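Local coordinates for protein 3-methylornithine synthase (Methanosarcina barkeri, PDB 3T7V) that isomerises L-lysine to (3R)-3-methyl-D-ornithine by radical chemistry, using a [4Fe-4S] cluster and S-adenosylmethionine, in the biosynthesis of pyrrolysine, at residues V310-Y313 and D314-L317; E319-D323 and I324-V328. One frame throughout, in Å; residues are numbered along the deposited sequence.

Both contacts lie in the long connection that follows barrel strand 296-300 and leads to helix 324-334. Contact 1 comes first: residues 310-317 run from S-adenosylmethionine into two overlapping turns, outward to the protein surface. Contact 2 begins after these turns have closed, so the two stand in series and neither nests in nor crosses the other; here residues 319-323 lead into the first turn of the helix. Their centres are about 14 Å apart, yet a salt bridge joins them, Asp314 OD2 to Arg322 NE at 2.8 Å. Arg322 also makes a salt bridge with Asp279 and a hydrogen bond to the backbone carbonyl of Ser299, tying the cofactor-side loop, strand 296-300 and the start of helix 278-291 together.

Contact 1. Residues V310-Y313 and D314-L317; sequences VANY and DRDL. With SAM (S-adenosylmethionine), chain C.
Tyr313 lays one face of its ring over the neighbouring Asp314, whose CB makes a CH-pi contact 3.7 Å from the ring centroid, within two overlapping type I beta turns, Asn312 to Arg315 and Asp314 to Leu317. Ring and carboxylate planes are only 14° apart, so the acid stacks on the phenol. Tyr313 CG sits between its backbone N and carbonyl carbon (chi1 88°), which folds the ring back over Asp314 N. An aspartate suits this place because its short acid remains over the ring while OD2 forms a salt bridge with Arg322. The first turn is closed by Arg315 N, which donates to Asn312 O at 3.1 Å; the second by Leu317 N, bonded to Asp314 O. Arg315 bends at chi3, and its NH2 donates to a water within hydrogen-bonding distance of Val310 O, while its guanidinium makes a cation-pi contact with Tyr79. At the N-terminal end of residues 310-317, small apolar side chains fit against S-adenosylmethionine: Ala311 CB approaches N1 of its adenine, and Val310 CG1 lies 3.3 Å from C8. Val310 also touches the bound 5-amino-D-isoleucine, so the loop lines both pockets. Another water bridges Tyr313 OH and Asp314 OD2, 2.7 Å from each.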
loop_
_atom_site.group_PDB
_atom_site.type_symbol
_atom_site.label_atom_id
_atom_site.label_comp_id
_atom_site.label_asym_id
_atom_site.label_seq_id
_atom_site.Cartn_x
_atom_site.Cartn_y
_atom_site.Cartn_z
ATOM N N VAL A 310 -4.571 2.446 8.924
ATOM C CA VAL A 310 -5.840 1.755 8.507
ATOM C C VAL A 310 -6.018 0.448 9.265
ATOM O O VAL A 310 -7.123 0.219 9.838
ATOM C CB VAL A 310 -5.878 1.477 6.964
ATOM C CG1 VAL A 310 -7.216 0.800 6.616
ATOM C CG2 VAL A 310 -5.726 2.835 6.244
ATOM N N ALA A 311 -4.987 -0.373 9.304
ATOM C CA ALA A 311 -5.043 -1.634 10.067
ATOM C C ALA A 311 -4.701 -1.385 11.533
ATOM O O ALA A 311 -5.208 -2.096 12.431
ATOM C CB ALA A 311 -4.143 -2.665 9.420
ATOM N N ASN A 312 -3.786 -0.418 11.798
ATOM C CA ASN A 312 -3.548 0.039 13.195
ATOM C C ASN A 312 -3.115 -1.123 14.116
ATOM O O ASN A 312 -3.724 -1.331 15.148
ATOM C CB ASN A 312 -4.754 0.840 13.781
ATOM C CG ASN A 312 -5.024 2.096 13.011
ATOM O OD1 ASN A 312 -6.112 2.240 12.399
ATOM N ND2 ASN A 312 -4.066 2.955 12.972
ATOM N N TYR A 313 -2.036 -1.813 13.739
ATOM C CA TYR A 313 -1.543 -2.924 14.599
ATOM C C TYR A 313 -1.204 -2.430 16.007
ATOM O O TYR A 313 -1.285 -3.227 16.969
ATOM C CB TYR A 313 -0.305 -3.608 13.993
ATOM C CG TYR A 313 0.975 -2.923 14.425
ATOM C CD1 TYR A 313 1.732 -3.463 15.492
ATOM C CD2 TYR A 313 1.428 -1.726 13.834
ATOM C CE1 TYR A 313 2.878 -2.813 15.952
ATOM C CE2 TYR A 313 2.572 -1.075 14.280
ATOM C CZ TYR A 313 3.261 -1.604 15.367
ATOM O OH TYR A 313 4.376 -0.946 15.828
ATOM N N ASP A 314 -0.847 -1.134 16.136
ATOM C CA ASP A 314 -0.398 -0.485 17.337
ATOM C C ASP A 314 -1.485 0.299 18.076
ATOM O O ASP A 314 -1.163 1.137 18.912
ATOM C CB ASP A 314 0.811 0.414 16.997
ATOM C CG ASP A 314 0.554 1.386 15.806
ATOM O OD1 ASP A 314 -0.528 1.305 15.130
ATOM O OD2 ASP A 314 1.487 2.140 15.496
ATOM N N ARG A 315 -2.756 -0.008 17.804
ATOM C CA ARG A 315 -3.926 0.685 18.395
ATOM C C ARG A 315 -3.888 0.603 19.895
ATOM O O ARG A 315 -4.264 1.574 20.551
ATOM C CB ARG A 315 -5.241 0.055 17.861
ATOM C CG ARG A 315 -6.583 0.744 18.216
ATOM C CD ARG A 315 -7.763 -0.024 17.588
ATOM N NE ARG A 315 -8.019 0.419 16.205
ATOM C CZ ARG A 315 -8.332 1.674 15.868
ATOM N NH1 ARG A 315 -8.467 2.645 16.781
ATOM N NH2 ARG A 315 -8.530 1.980 14.596
ATOM N N ASP A 316 -3.400 -0.520 20.448
ATOM C CA ASP A 316 -3.341 -0.662 21.909
ATOM C C ASP A 316 -2.061 -0.210 22.610
ATOM O O ASP A 316 -2.000 -0.266 23.873
ATOM C CB ASP A 316 -3.618 -2.113 22.272
ATOM C CG ASP A 316 -4.810 -2.655 21.536
ATOM O OD1 ASP A 316 -5.896 -2.031 21.644
ATOM O OD2 ASP A 316 -4.650 -3.681 20.827
ATOM N N LEU A 317 -1.043 0.208 21.837
ATOM C CA LEU A 317 0.253 0.593 22.455
ATOM C C LEU A 317 0.158 1.963 23.101
ATOM O O LEU A 317 -0.468 2.869 22.556
ATOM C CB LEU A 317 1.373 0.658 21.383
ATOM C CG LEU A 317 1.959 -0.630 20.816
ATOM C CD1 LEU A 317 0.912 -1.693 20.545
ATOM C CD2 LEU A 317 2.764 -0.314 19.569
HETATM N N SAM C . -11.231 4.020 1.231
HETATM C CA SAM C . -10.334 3.886 0.181
HETATM C C SAM C . -10.257 2.532 -0.401
HETATM O O SAM C . -10.900 1.595 0.114
HETATM O OXT SAM C . -9.612 2.411 -1.501
HETATM C CB SAM C . -9.037 3.861 0.596
HETATM C CG SAM C . -8.606 3.142 1.809
HETATM S SD SAM C . -7.229 1.962 1.478
HETATM C CE SAM C . -5.929 2.681 2.445
HETATM C "C5'" SAM C . -7.701 0.591 2.510
HETATM C "C4'" SAM C . -7.183 -0.570 2.088
HETATM O "O4'" SAM C . -6.495 -0.693 3.487
HETATM C "C3'" SAM C . -8.025 -1.530 1.722
HETATM O "O3'" SAM C . -7.675 -1.398 0.337
HETATM C "C2'" SAM C . -7.127 -2.626 2.311
HETATM O "O2'" SAM C . -6.206 -3.222 1.338
HETATM C "C1'" SAM C . -6.365 -2.117 3.547
HETATM N N9 SAM C . -7.104 -2.516 4.801
HETATM C C8 SAM C . -8.298 -2.073 5.300
HETATM N N7 SAM C . -8.583 -2.745 6.406
HETATM C C5 SAM C . -7.553 -3.627 6.635
HETATM C C6 SAM C . -7.353 -4.628 7.598
HETATM N N6 SAM C . -8.227 -4.876 8.574
HETATM N N1 SAM C . -6.200 -5.314 7.575
HETATM C C2 SAM C . -5.272 -5.117 6.593
HETATM N N3 SAM C . -5.484 -4.240 5.581
HETATM C C4 SAM C . -6.626 -3.485 5.634
HETATM O O HOH W 1 -8.034 0.104 12.414
HETATM O O HOH W 2 4.016 1.721 16.386
HETATM O O HOH W 3 -2.097 -2.872 19.452
#

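Contact 2. Residues E319-D323 and I324-V328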
loop_
_atom_site.group_PDB
_atom_site.type_symbol
_atom_site.label_atom_id
_atom_site.label_comp_id
_atom_site.label_asym_id
_atom_site.label_seq_id
_atom_site.Cartn_x
_atom_site.Cartn_y
_atom_site.Cartn_z
ATOM N N GLU A 319 2.520 3.977 23.225
ATOM C CA GLU A 319 3.399 4.835 22.403
ATOM C C GLU A 319 3.584 4.169 21.027
ATOM O O GLU A 319 3.936 2.990 20.968
ATOM C CB GLU A 319 4.784 4.996 23.025
ATOM C CG GLU A 319 4.777 5.499 24.465
ATOM C CD GLU A 319 4.349 6.961 24.595
ATOM O OE1 GLU A 319 4.536 7.720 23.621
ATOM O OE2 GLU A 319 3.833 7.357 25.671
ATOM N N ARG A 320 3.335 4.901 19.928
ATOM C CA ARG A 320 3.516 4.343 18.612
ATOM C C ARG A 320 4.914 4.811 18.139
ATOM O O ARG A 320 5.391 5.842 18.614
ATOM C CB ARG A 320 2.432 4.902 17.682
ATOM C CG ARG A 320 1.038 4.463 18.066
ATOM C CD ARG A 320 0.124 4.859 16.885
ATOM N NE ARG A 320 0.074 6.312 16.709
ATOM C CZ ARG A 320 -0.633 6.946 15.772
ATOM N NH1 ARG A 320 -1.365 6.249 14.940
ATOM N NH2 ARG A 320 -0.620 8.286 15.694
ATOM N N ASP A 321 5.548 4.065 17.224
ATOM C CA ASP A 321 6.901 4.318 16.714
ATOM C C ASP A 321 6.679 4.187 15.180
ATOM O O ASP A 321 6.800 3.141 14.558
ATOM C CB ASP A 321 7.795 3.178 17.209
ATOM C CG ASP A 321 9.252 3.332 16.830
ATOM O OD1 ASP A 321 9.618 4.426 16.380
ATOM O OD2 ASP A 321 10.027 2.345 17.012
ATOM N N ARG A 322 6.329 5.318 14.581
ATOM C CA ARG A 322 5.873 5.425 13.190
ATOM C C ARG A 322 6.601 6.590 12.496
ATOM O O ARG A 322 6.208 6.904 11.368
ATOM C CB ARG A 322 4.353 5.741 13.153
ATOM C CG ARG A 322 3.429 4.669 13.706
ATOM C CD ARG A 322 3.082 3.829 12.532
ATOM N NE ARG A 322 1.896 2.994 12.809
ATOM C CZ ARG A 322 0.967 2.648 11.909
ATOM N NH1 ARG A 322 1.093 3.022 10.632
ATOM N NH2 ARG A 322 -0.063 1.905 12.289
ATOM N N ASP A 323 7.656 7.193 13.049
ATOM C CA ASP A 323 8.137 8.461 12.441
ATOM C C ASP A 323 9.324 8.147 11.542
ATOM O O ASP A 323 10.021 7.130 11.683
ATOM C CB ASP A 323 8.555 9.432 13.521
ATOM C CG ASP A 323 9.566 8.813 14.404
ATOM O OD1 ASP A 323 10.748 9.124 14.118
ATOM O OD2 ASP A 323 9.184 7.955 15.294
ATOM N N ILE A 324 9.524 9.028 10.588
ATOM C CA ILE A 324 10.617 8.878 9.625
ATOM C C ILE A 324 12.018 8.754 10.267
ATOM O O ILE A 324 12.824 7.989 9.781
ATOM C CB ILE A 324 10.554 9.968 8.542
ATOM C CG1 ILE A 324 11.404 9.569 7.360
ATOM C CG2 ILE A 324 10.909 11.311 9.122
ATOM C CD1 ILE A 324 11.308 10.608 6.217
ATOM N N LYS A 325 12.274 9.499 11.326
ATOM C CA LYS A 325 13.617 9.447 11.906
ATOM C C LYS A 325 13.873 7.997 12.479
ATOM O O LYS A 325 15.009 7.458 12.341
ATOM C CB LYS A 325 13.769 10.548 12.964
ATOM C CG LYS A 325 13.799 11.965 12.403
ATOM C CD LYS A 325 14.001 12.871 13.641
ATOM C CE LYS A 325 13.501 14.300 13.522
ATOM N NZ LYS A 325 14.498 15.193 12.879
ATOM N N SER A 326 12.842 7.341 13.053
ATOM C CA SER A 326 13.039 5.965 13.575
ATOM C C SER A 326 13.193 5.000 12.426
ATOM O O SER A 326 13.948 4.038 12.523
ATOM C CB SER A 326 11.919 5.473 14.466
ATOM O OG SER A 326 11.702 6.386 15.462
ATOM N N VAL A 327 12.400 5.192 11.365
ATOM C CA VAL A 327 12.590 4.382 10.164
ATOM C C VAL A 327 14.002 4.492 9.585
ATOM O O VAL A 327 14.632 3.450 9.319
ATOM C CB VAL A 327 11.566 4.765 9.058
ATOM C CG1 VAL A 327 11.895 4.117 7.685
ATOM C CG2 VAL A 327 10.146 4.334 9.443
ATOM N N VAL A 328 14.530 5.717 9.447
ATOM C CA VAL A 328 15.834 5.875 8.812
ATOM C C VAL A 328 16.921 5.281 9.716
ATOM O O VAL A 328 17.889 4.701 9.202
ATOM C CB VAL A 328 16.070 7.353 8.463
ATOM C CG1 VAL A 328 17.535 7.552 8.024
ATOM C CG2 VAL A 328 15.141 7.817 7.346
#
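The backbone passes from an extended Asp323 straight into helical angles at Ile324, and the first helical bond is nearly linear: Val327 N donates to Asp323 O at 3.1 Å, with 170° at the hydrogen and the donor in the carbonyl plane. Ser326 N leans toward the same carbonyl in a weak bond, but its better acceptor is the side chain of Asp323. Asp323 OD1 accepts from Ser326 N at 2.9 Å, the donor lying above the carboxylate plane. With CG between the backbone N and the carbonyl carbon (chi1 55°), the carboxylate is brought to the amide of Ser326. Aspartate suits the position, being short enough to reach an amide of the first turn and negatively charged beside the positive end of the helix dipole, which would probably stabilise its ionised form.

The hydroxyl of Ser326 joins the cap. Ser326 OG lies 3.0 Å from Asp323 OD2 and 3.0 Å from Asp321 OD1, and its single proton may serve either acid. Asp321 reaches it because its CG is anti to the backbone N (chi1 -177°), which extends the carboxylate toward the helix. Serine suits the place because its short hydroxyl lies within hydrogen-bonding distance of both acids.

The apolar residues of this first turn face the barrel: Ile324 packs on Leu61 and Ile300, and Val327 on Leu61 and Val297, branched side chains filling the seam between helix and strands. The whole is an N-cap by aspartate, starting a helix that packs outside the parallel strands of the TIM-barrel-like radical SAM fold.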